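Long-range contacts in DUF115 domain-containing protein (Magnetospirillum magneticum AMB-1, PDB 5MU5), which is a Maf glycosyltransferase that takes part in the formation of bacterial flagella, probably by transferring sugars onto flagellin: residues G555-A560 and S576-R581; H243-M248 and A371-A376; P35-V40 and N153-Y158; L239-D244 and R595-M600. All blocks are in the same frame, centred on the assembly; numbering follows the deposited sequence.

How the contacts relate
Contact 3 comes first along the chain and stands apart, in the Maf N-terminal domain: its centre lies about 42 to 50 Å from those of the other three. Contacts 2 and 4, with centres about 10 Å apart, start from the same part of the chain and share His243 and Asp244; helix 242-257 meets helix 373-378 in contact 2 and helix 589-609 in contact 4. Contact 2 closes before contact 1 opens, and contact 4 brackets contact 1 in sequence. The centre of contact 1 lies about 13 Å from that of contact 4, and its Leu579 and Cys557 pack on helix 589-609. The helical bundle is thereby tied, through helix 242-257, to the MptE-like region.

Contact 1 of 4, residues G555-A560 and S576-R581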
# COMPACT_ATOMS: atom_id res chain seq x y z
N GLY A 555 24.39 7.68 0.34
CA GLY A 555 25.66 7.52 1.01
C GLY A 555 25.48 6.83 2.35
O GLY A 555 26.28 5.97 2.72
N GLU A 556 24.44 7.21 3.08
CA GLU A 556 24.17 6.64 4.41
C GLU A 556 23.78 5.16 4.33
O GLU A 556 24.14 4.37 5.21
CB GLU A 556 23.13 7.48 5.18
CG GLU A 556 23.65 8.85 5.63
CD GLU A 556 22.58 9.81 6.15
OE1 GLU A 556 21.36 9.51 6.01
OE2 GLU A 556 22.94 10.88 6.69
N CYS A 557 23.09 4.76 3.27
CA CYS A 557 22.74 3.35 3.05
C CYS A 557 23.94 2.52 2.65
O CYS A 557 24.03 1.35 3.01
CB CYS A 557 21.67 3.20 1.98
SG CYS A 557 20.12 4.03 2.36
N ALA A 558 24.85 3.12 1.87
CA ALA A 558 26.07 2.45 1.45
C ALA A 558 26.89 2.17 2.69
O ALA A 558 27.39 1.05 2.89
CB ALA A 558 26.85 3.32 0.49
N GLN A 559 27.00 3.18 3.54
CA GLN A 559 27.77 3.07 4.78
C GLN A 559 27.19 2.01 5.73
O GLN A 559 27.93 1.26 6.38
CB GLN A 559 27.80 4.44 5.47
CG GLN A 559 28.68 4.49 6.72
CD GLN A 559 30.13 4.17 6.41
OE1 GLN A 559 30.66 4.60 5.39
NE2 GLN A 559 30.77 3.42 7.28
N ALA A 560 25.86 1.95 5.80
CA ALA A 560 25.15 0.96 6.60
C ALA A 560 25.51 -0.45 6.16
O ALA A 560 25.79 -1.30 6.98
CB ALA A 560 23.65 1.16 6.50
N SER A 576 15.90 0.11 7.29
CA SER A 576 14.50 0.46 7.48
C SER A 576 14.37 1.81 8.16
O SER A 576 13.65 2.69 7.66
CB SER A 576 13.75 -0.59 8.28
OG SER A 576 13.54 -1.74 7.48
N GLU A 577 15.10 1.99 9.27
CA GLU A 577 15.08 3.27 10.00
C GLU A 577 15.40 4.46 9.09
O GLU A 577 14.76 5.49 9.19
CB GLU A 577 16.05 3.24 11.18
CG GLU A 577 16.19 4.59 11.88
CD GLU A 577 17.07 4.53 13.11
OE1 GLU A 577 17.84 3.55 13.26
OE2 GLU A 577 17.01 5.46 13.94
N MET A 578 16.37 4.30 8.20
CA MET A 578 16.72 5.36 7.25
C MET A 578 15.70 5.57 6.14
O MET A 578 15.57 6.67 5.64
CB MET A 578 18.03 5.03 6.57
CG MET A 578 19.22 5.15 7.47
SD MET A 578 20.69 4.56 6.61
CE MET A 578 21.87 4.70 7.96
N LEU A 579 15.02 4.52 5.71
CA LEU A 579 14.18 4.62 4.51
C LEU A 579 12.68 4.68 4.72
O LEU A 579 11.98 5.35 3.95
CB LEU A 579 14.50 3.46 3.58
CG LEU A 579 15.93 3.41 3.10
CD1 LEU A 579 16.11 2.13 2.32
CD2 LEU A 579 16.30 4.61 2.25
N LEU A 580 12.19 3.98 5.75
CA LEU A 580 10.74 3.85 6.02
C LEU A 580 10.37 4.78 7.17
O LEU A 580 10.53 5.99 7.02
CB LEU A 580 10.40 2.39 6.32
CG LEU A 580 10.94 1.40 5.28
CD1 LEU A 580 10.65 -0.03 5.68
CD2 LEU A 580 10.39 1.67 3.88
N ARG A 581 9.86 4.26 8.29
CA ARG A 581 9.49 5.08 9.46
C ARG A 581 8.48 6.16 9.05
O ARG A 581 8.64 7.34 9.38
CB ARG A 581 10.75 5.70 10.09
CG ARG A 581 10.52 6.49 11.38
CD ARG A 581 11.84 7.07 11.89
NE ARG A 581 12.40 8.08 11.00
CZ ARG A 581 12.02 9.36 10.93
NH1 ARG A 581 11.04 9.83 11.69
NH2 ARG A 581 12.63 10.17 10.08
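Helix 546-564 and the last turn of helix 568-579 run antiparallel and come nearest at Cys557 and Met578, whose CA atoms are 7.6 Å apart. Three residues join the two helices, so the pair forms a helical hairpin within the Maf helical bundle domain. Met578 does most of the bridging. Its CG stands anti to the carbonyl carbon (chi1 -71°) and the chain beyond is straight (chi2 174°, chi3 -176°), which carries SD and CE across to the backbone of the facing helix. There the methyl CE comes to 3.6 Å from Glu556 O, and SD lies 3.7 Å from the same Glu556 O. That carbonyl already accepts from Ala560 N, 3.0 Å from Glu556 O, so the thioether packs against an oxygen engaged in its own helix. One turn further along, Ala560 CB approaches Met578 CE at 4.2 Å, while Cys557 SG and Met578 SD face one another at 4.3 Å. Glu556 adds only the root of its side chain, CB, and its extended chain leads the carboxylate off to the exposed side. A second, shorter bridge is made by Leu579, whose CD2 branch reaches Cys557 SG at 3.9 Å. Beyond the pair, helix 589-609 covers Cys557 and Leu579 through Leu598, and Ile633 of helix 618-646 also touches Cys557. No hydrogen bond or salt bridge spans the two segments; sulfur, methyl and methylene groups meet each other and the Glu556 carbonyl at van der Waals distances, which implies that shape complementarity and burial, rather than directed polar bonds, hold this part of the hairpin.

Contact 2 of 4, residues H243-M248 and A371-A376; sequences HDEMEM and ALSSYA
The carboxylate of Glu245 is the flat group of this contact, and Ser373 donates two hydrogen bonds to its OE1, one from N and one from OG. The carboxylate, projecting from helix 242-257, thus meets the N-terminal first turn of helix 373-378 in the MptE-like region, where Leu372 holds the N-cap position. Ser373 N lies nearly on the C-O axis of Glu245 OE1, at 2.7 Å with an N-H...O angle of 156°; Ser373 OG comes to OE1 on the anti side, 21° out of the carboxylate plane and also 2.7 Å away. At the other oxygen, water 1 donates to Glu245 OE2 at 2.7 Å and to Ala371 O at 2.8 Å. Bending at chi2 (-67°) turns the glutamate chain toward this helix start, whose dipole would probably stabilise the negative charge. An alanine in place of Glu245 removes both oxygens and is likely to leave the buried Ser373 N without its acceptor across the contact and to break the water link to Ala371. Ser373 OG has another partner, a hydrogen bond with Thr249 OG1, one turn further along helix 242-257. Beside this polar site runs an apolar seam, in which the side chains of Met248 and Leu372 cross at a slant with Met248 SD 4.2 Å from Leu372 CD1. Next to it, Ser374 CB sits 3.8 Å from Met248 O.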
# COMPACT_ATOMS: atom_id res chain seq x y z
N HIS A 243 12.99 5.05 -11.06
CA HIS A 243 12.69 5.62 -12.38
C HIS A 243 11.27 6.11 -12.51
O HIS A 243 11.05 7.10 -13.19
CB HIS A 243 13.03 4.64 -13.50
CG HIS A 243 14.48 4.33 -13.58
ND1 HIS A 243 14.96 3.11 -14.02
CD2 HIS A 243 15.56 5.05 -13.21
CE1 HIS A 243 16.28 3.12 -13.96
NE2 HIS A 243 16.67 4.28 -13.46
N ASP A 244 10.33 5.43 -11.86
CA ASP A 244 8.94 5.92 -11.83
C ASP A 244 8.85 7.20 -11.00
O ASP A 244 8.10 8.09 -11.34
CB ASP A 244 7.99 4.85 -11.28
CG ASP A 244 7.98 3.58 -12.13
OD1 ASP A 244 7.94 3.71 -13.38
OD2 ASP A 244 8.05 2.46 -11.55
N GLU A 245 9.61 7.30 -9.92
CA GLU A 245 9.59 8.51 -9.12
C GLU A 245 10.19 9.65 -9.91
O GLU A 245 9.76 10.77 -9.77
CB GLU A 245 10.30 8.33 -7.79
CG GLU A 245 9.62 7.30 -6.88
CD GLU A 245 8.25 7.73 -6.37
OE1 GLU A 245 8.06 8.92 -6.06
OE2 GLU A 245 7.36 6.85 -6.25
N MET A 246 11.20 9.36 -10.73
CA MET A 246 11.76 10.38 -11.61
C MET A 246 10.68 10.90 -12.55
O MET A 246 10.52 12.11 -12.71
CB MET A 246 12.94 9.85 -12.42
CG MET A 246 14.21 9.65 -11.63
SD MET A 246 15.50 8.96 -12.67
CE MET A 246 16.91 9.23 -11.62
N GLU A 247 9.93 9.99 -13.16
CA GLU A 247 8.87 10.42 -14.07
C GLU A 247 7.76 11.23 -13.39
O GLU A 247 7.25 12.16 -13.99
CB GLU A 247 8.25 9.23 -14.77
CG GLU A 247 7.05 9.56 -15.67
CD GLU A 247 7.29 10.76 -16.59
OE1 GLU A 247 8.46 11.03 -16.92
OE2 GLU A 247 6.30 11.44 -16.98
N MET A 248 7.37 10.85 -12.18
CA MET A 248 6.28 11.52 -11.48
C MET A 248 6.69 12.95 -11.19
O MET A 248 5.91 13.87 -11.40
CB MET A 248 5.98 10.87 -10.13
CG MET A 248 5.45 9.45 -10.13
SD MET A 248 3.93 9.21 -11.05
CE MET A 248 4.53 8.73 -12.67
N ALA A 371 1.40 10.03 -1.68
CA ALA A 371 2.25 8.84 -1.63
C ALA A 371 3.22 8.71 -2.81
O ALA A 371 3.45 7.62 -3.33
CB ALA A 371 1.37 7.58 -1.52
N LEU A 372 3.79 9.84 -3.22
CA LEU A 372 4.74 9.87 -4.32
C LEU A 372 5.76 10.95 -4.02
O LEU A 372 5.49 11.82 -3.21
CB LEU A 372 4.04 10.21 -5.65
CG LEU A 372 3.00 9.22 -6.19
CD1 LEU A 372 2.18 9.82 -7.33
CD2 LEU A 372 3.66 7.93 -6.66
N SER A 373 6.92 10.88 -4.67
CA SER A 373 7.94 11.91 -4.55
C SER A 373 7.39 13.29 -4.96
O SER A 373 7.73 14.29 -4.38
CB SER A 373 9.13 11.57 -5.45
OG SER A 373 8.74 11.46 -6.81
N SER A 374 6.53 13.31 -5.97
CA SER A 374 5.92 14.54 -6.46
C SER A 374 4.99 15.17 -5.43
O SER A 374 4.81 16.38 -5.43
CB SER A 374 5.14 14.23 -7.74
OG SER A 374 4.33 13.09 -7.55
N TYR A 375 4.38 14.35 -4.57
CA TYR A 375 3.52 14.88 -3.52
C TYR A 375 4.37 15.62 -2.50
O TYR A 375 4.11 16.77 -2.16
CB TYR A 375 2.73 13.76 -2.83
CG TYR A 375 1.79 14.31 -1.80
CD1 TYR A 375 0.55 14.84 -2.19
CD2 TYR A 375 2.13 14.34 -0.44
CE1 TYR A 375 -0.32 15.36 -1.26
CE2 TYR A 375 1.26 14.88 0.50
CZ TYR A 375 0.04 15.39 0.08
OH TYR A 375 -0.84 15.93 0.99
N ALA A 376 5.40 14.95 -2.01
CA ALA A 376 6.24 15.51 -0.99
C ALA A 376 6.93 16.77 -1.48
O ALA A 376 7.13 17.70 -0.73
CB ALA A 376 7.27 14.49 -0.54
O HOH W 1 5.81 6.34 -4.09

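Contact 3 of 4, residues P35-V40 and N153-Y158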
# COMPACT_ATOMS: atom_id res chain seq x y z
N PRO A 35 -8.44 -12.17 36.05
CA PRO A 35 -8.77 -13.26 35.13
C PRO A 35 -9.96 -14.11 35.58
O PRO A 35 -10.22 -14.23 36.77
CB PRO A 35 -7.50 -14.11 35.13
CG PRO A 35 -6.92 -13.89 36.49
CD PRO A 35 -7.27 -12.48 36.89
N GLN A 36 -10.69 -14.67 34.62
CA GLN A 36 -11.75 -15.62 34.91
C GLN A 36 -11.16 -17.02 35.06
O GLN A 36 -11.72 -17.86 35.75
CB GLN A 36 -12.77 -15.66 33.79
CG GLN A 36 -13.60 -14.40 33.64
CD GLN A 36 -14.39 -14.39 32.33
OE1 GLN A 36 -13.93 -14.91 31.30
NE2 GLN A 36 -15.58 -13.79 32.37
N SER A 37 -10.05 -17.28 34.40
CA SER A 37 -9.43 -18.60 34.44
C SER A 37 -8.47 -18.69 35.61
O SER A 37 -8.14 -17.67 36.21
CB SER A 37 -8.70 -18.90 33.13
OG SER A 37 -7.84 -17.84 32.77
N ASN A 38 -8.03 -19.90 35.92
CA ASN A 38 -7.16 -20.16 37.07
C ASN A 38 -5.82 -20.71 36.63
O ASN A 38 -5.76 -21.57 35.76
CB ASN A 38 -7.80 -21.17 38.03
CG ASN A 38 -9.07 -20.65 38.65
OD1 ASN A 38 -9.10 -19.55 39.20
ND2 ASN A 38 -10.13 -21.44 38.57
N LEU A 39 -4.75 -20.22 37.24
CA LEU A 39 -3.42 -20.76 36.99
C LEU A 39 -3.23 -21.84 38.03
O LEU A 39 -3.30 -21.54 39.22
CB LEU A 39 -2.36 -19.68 37.13
CG LEU A 39 -0.94 -20.11 36.72
CD1 LEU A 39 -0.90 -20.39 35.24
CD2 LEU A 39 0.09 -19.06 37.10
N VAL A 40 -3.02 -23.08 37.60
CA VAL A 40 -2.86 -24.20 38.52
C VAL A 40 -1.66 -25.07 38.15
O VAL A 40 -1.20 -25.04 37.01
CB VAL A 40 -4.14 -25.08 38.56
CG1 VAL A 40 -5.37 -24.24 38.87
CG2 VAL A 40 -4.35 -25.83 37.24
N ASN A 153 -6.91 -14.60 23.91
CA ASN A 153 -7.37 -14.70 25.29
C ASN A 153 -6.39 -13.97 26.19
O ASN A 153 -5.27 -14.42 26.41
CB ASN A 153 -7.51 -16.17 25.67
CG ASN A 153 -8.23 -16.36 27.00
OD1 ASN A 153 -8.21 -15.49 27.86
ND2 ASN A 153 -8.85 -17.51 27.17
N PHE A 154 -6.82 -12.81 26.68
CA PHE A 154 -5.98 -11.97 27.52
C PHE A 154 -5.57 -12.66 28.80
O PHE A 154 -4.52 -12.34 29.36
CB PHE A 154 -6.68 -10.66 27.84
CG PHE A 154 -5.77 -9.64 28.46
CD1 PHE A 154 -4.89 -8.92 27.68
CD2 PHE A 154 -5.77 -9.41 29.84
CE1 PHE A 154 -4.05 -7.98 28.24
CE2 PHE A 154 -4.93 -8.48 30.40
CZ PHE A 154 -4.06 -7.77 29.60
N ASP A 155 -6.37 -13.60 29.28
CA ASP A 155 -6.00 -14.36 30.47
C ASP A 155 -4.68 -15.07 30.30
O ASP A 155 -3.87 -15.11 31.23
CB ASP A 155 -7.07 -15.39 30.85
CG ASP A 155 -8.28 -14.75 31.53
OD1 ASP A 155 -8.45 -13.50 31.44
OD2 ASP A 155 -9.05 -15.51 32.16
N PHE A 156 -4.44 -15.62 29.12
CA PHE A 156 -3.20 -16.33 28.87
C PHE A 156 -1.98 -15.41 28.98
O PHE A 156 -0.97 -15.79 29.55
CB PHE A 156 -3.21 -17.03 27.50
CG PHE A 156 -4.26 -18.11 27.36
CD1 PHE A 156 -4.93 -18.63 28.48
CD2 PHE A 156 -4.54 -18.67 26.11
CE1 PHE A 156 -5.88 -19.63 28.33
CE2 PHE A 156 -5.50 -19.67 25.96
CZ PHE A 156 -6.16 -20.15 27.07
N LEU A 157 -2.09 -14.21 28.44
CA LEU A 157 -1.00 -13.25 28.58
C LEU A 157 -0.80 -12.93 30.07
O LEU A 157 0.33 -12.91 30.56
CB LEU A 157 -1.29 -11.96 27.81
CG LEU A 157 -0.22 -10.88 27.98
CD1 LEU A 157 1.11 -11.32 27.34
CD2 LEU A 157 -0.70 -9.57 27.38
N TYR A 158 -1.90 -12.70 30.76
CA TYR A 158 -1.87 -12.38 32.18
C TYR A 158 -1.19 -13.48 32.98
O TYR A 158 -0.32 -13.19 33.77
CB TYR A 158 -3.28 -12.11 32.70
CG TYR A 158 -3.33 -11.82 34.17
CD1 TYR A 158 -3.10 -10.54 34.65
CD2 TYR A 158 -3.59 -12.83 35.10
CE1 TYR A 158 -3.13 -10.27 36.00
CE2 TYR A 158 -3.61 -12.57 36.46
CZ TYR A 158 -3.40 -11.28 36.90
OH TYR A 158 -3.43 -10.98 38.24
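Asp155 OD2 reaches across to the bend formed by Pro35, Gln36 and Ser37 and is gripped there several times. Ser37 N donates to Asp155 OD2 at 3.0 Å in a fairly straight bond (158°), coming at the oxygen almost head-on, while Ser37 OG donates to it on the anti side at 2.7 Å. A third, weak bond comes from Gln36 N, 3.1 Å from Asp155 OD2 and strongly bent at 128°. Pro35 closes over the same carboxylate, its CB 3.6 Å from Asp155 OD2, and its CG lies obliquely against the Tyr158 ring, 3.6 Å from CE2. The tyrosine ring is brought there by a first torsion of 178°, with CG anti to the backbone N. Within the Maf N-terminal domain, this joins the lead-in to edge strand 38-41 of a small antiparallel sheet to the N-terminal turn of helix 154-160, which follows strand 146-150 of the parallel sheet. Asn153 is the N-cap of that helix: its OD1 accepts from Asp155 N at 3.0 Å, steadying the backbone from which the aspartate projects. In the second shell, His33 NE2 bonds to Asp155 OD1, and His159 NE2 pairs with Ser37 OG.

Contact 4 of 4, residues L239-D244 and R595-M600; sequences LGFLHD and RGTLMM
Leu239 and Gly596 bring their backbones to 4.5 Å between CA atoms where the residues just before helix 242-257 dock on helix 589-609 of the helical bundle. This second helix is kinked here, the amides of Gly596 and Thr597 having no bond to the preceding turn. Leu239 lies across Arg595 at about a right angle: its CD2 sits over one face of the guanidinium, toward the rim, 3.6 Å from Arg595 NE. The other branch, CD1, points to Met599 CB. Phe241 is turned differently and offers its ring edge, with Met600 CG near the ring plane and 3.6 Å from Phe241 CE1, while Leu239 O lies over one face of the same ring. Thr597 supplies the polar link. Its OG1, anti to the carbonyl carbon (chi1 -63°), accepts an almost straight bond (169°) from Leu242 N at 3.0 Å, tying the first turn of one helix to the side of the other. Thr597 OG1 is also hydrogen-bonded to Asp91 OD1. A valine in place of Thr597 has no hydroxyl and would probably leave Leu242 N without this acceptor and Asp91 OD1 without that mate. At the kink, water 2 accepts from Thr597 N at 2.9 Å and donates to Gly240 O. With no side chain intervening, Gly596 CA comes to 3.3 Å from Gly240 O, a CA-H...O contact with an angle of 144° at the hydrogen.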
# COMPACT_ATOMS: atom_id res chain seq x y z
N LEU A 239 6.14 -0.01 -3.04
CA LEU A 239 7.07 1.12 -2.93
C LEU A 239 7.51 1.50 -4.33
O LEU A 239 7.88 0.65 -5.13
CB LEU A 239 8.28 0.79 -2.08
CG LEU A 239 8.03 0.40 -0.62
CD1 LEU A 239 9.33 -0.07 -0.00
CD2 LEU A 239 7.45 1.57 0.15
N GLY A 240 7.44 2.77 -4.64
CA GLY A 240 7.80 3.23 -5.95
C GLY A 240 9.28 3.10 -6.23
O GLY A 240 10.13 3.32 -5.35
N PHE A 241 9.58 2.77 -7.47
CA PHE A 241 10.92 2.60 -7.95
C PHE A 241 11.53 3.91 -8.44
O PHE A 241 10.83 4.80 -8.91
CB PHE A 241 10.92 1.57 -9.08
CG PHE A 241 10.41 0.23 -8.64
CD1 PHE A 241 10.95 -0.40 -7.52
CD2 PHE A 241 9.42 -0.43 -9.36
CE1 PHE A 241 10.50 -1.65 -7.11
CE2 PHE A 241 8.96 -1.68 -8.95
CZ PHE A 241 9.49 -2.28 -7.82
N LEU A 242 12.84 4.01 -8.36
CA LEU A 242 13.55 5.22 -8.70
C LEU A 242 13.06 5.84 -10.00
O LEU A 242 12.77 7.03 -10.05
CB LEU A 242 15.06 4.94 -8.80
CG LEU A 242 15.93 6.14 -9.15
CD1 LEU A 242 15.78 7.23 -8.10
CD2 LEU A 242 17.38 5.75 -9.32
N HIS A 243 12.99 5.05 -11.06
CA HIS A 243 12.69 5.62 -12.38
C HIS A 243 11.27 6.11 -12.51
O HIS A 243 11.05 7.10 -13.19
CB HIS A 243 13.03 4.64 -13.50
CG HIS A 243 14.48 4.33 -13.58
ND1 HIS A 243 14.96 3.11 -14.02
CD2 HIS A 243 15.56 5.05 -13.21
CE1 HIS A 243 16.28 3.12 -13.96
NE2 HIS A 243 16.67 4.28 -13.46
N ASP A 244 10.33 5.43 -11.86
CA ASP A 244 8.94 5.92 -11.83
C ASP A 244 8.85 7.20 -11.00
O ASP A 244 8.10 8.09 -11.34
CB ASP A 244 7.99 4.85 -11.28
CG ASP A 244 7.98 3.58 -12.13
OD1 ASP A 244 7.94 3.71 -13.38
OD2 ASP A 244 8.05 2.46 -11.55
N ARG A 595 13.74 4.53 -1.66
CA ARG A 595 13.37 3.41 -0.78
C ARG A 595 12.86 2.15 -1.48
O ARG A 595 13.13 1.04 -1.03
CB ARG A 595 12.34 3.84 0.26
CG ARG A 595 10.99 4.20 -0.33
CD ARG A 595 10.07 4.87 0.66
NE ARG A 595 8.72 4.91 0.12
CZ ARG A 595 7.64 5.25 0.81
NH1 ARG A 595 7.74 5.59 2.09
NH2 ARG A 595 6.45 5.25 0.22
N GLY A 596 12.12 2.31 -2.56
CA GLY A 596 11.56 1.16 -3.27
C GLY A 596 12.66 0.35 -3.89
O GLY A 596 12.69 -0.88 -3.78
N THR A 597 13.60 1.04 -4.52
CA THR A 597 14.68 0.39 -5.18
C THR A 597 15.60 -0.31 -4.18
O THR A 597 15.82 -1.52 -4.29
CB THR A 597 15.39 1.39 -6.09
OG1 THR A 597 14.44 1.82 -7.09
CG2 THR A 597 16.61 0.77 -6.75
N LEU A 598 16.07 0.43 -3.17
CA LEU A 598 16.95 -0.18 -2.14
C LEU A 598 16.31 -1.34 -1.34
O LEU A 598 16.98 -2.34 -1.05
CB LEU A 598 17.47 0.89 -1.18
CG LEU A 598 18.29 2.02 -1.81
CD1 LEU A 598 18.78 2.95 -0.72
CD2 LEU A 598 19.46 1.50 -2.63
N MET A 599 15.03 -1.22 -1.00
CA MET A 599 14.35 -2.27 -0.24
C MET A 599 14.12 -3.53 -1.08
O MET A 599 14.14 -4.63 -0.55
CB MET A 599 13.01 -1.80 0.34
CG MET A 599 13.12 -0.89 1.56
SD MET A 599 13.87 -1.66 3.02
CE MET A 599 15.60 -1.27 2.78
N MET A 600 13.91 -3.36 -2.36
CA MET A 600 13.78 -4.51 -3.22
C MET A 600 15.12 -5.20 -3.40
O MET A 600 15.16 -6.44 -3.47
CB MET A 600 13.22 -4.10 -4.56
CG MET A 600 11.78 -3.69 -4.40
SD MET A 600 10.84 -5.02 -3.63
CE MET A 600 10.76 -6.11 -5.07
O HOH W 2 12.96 3.80 -5.13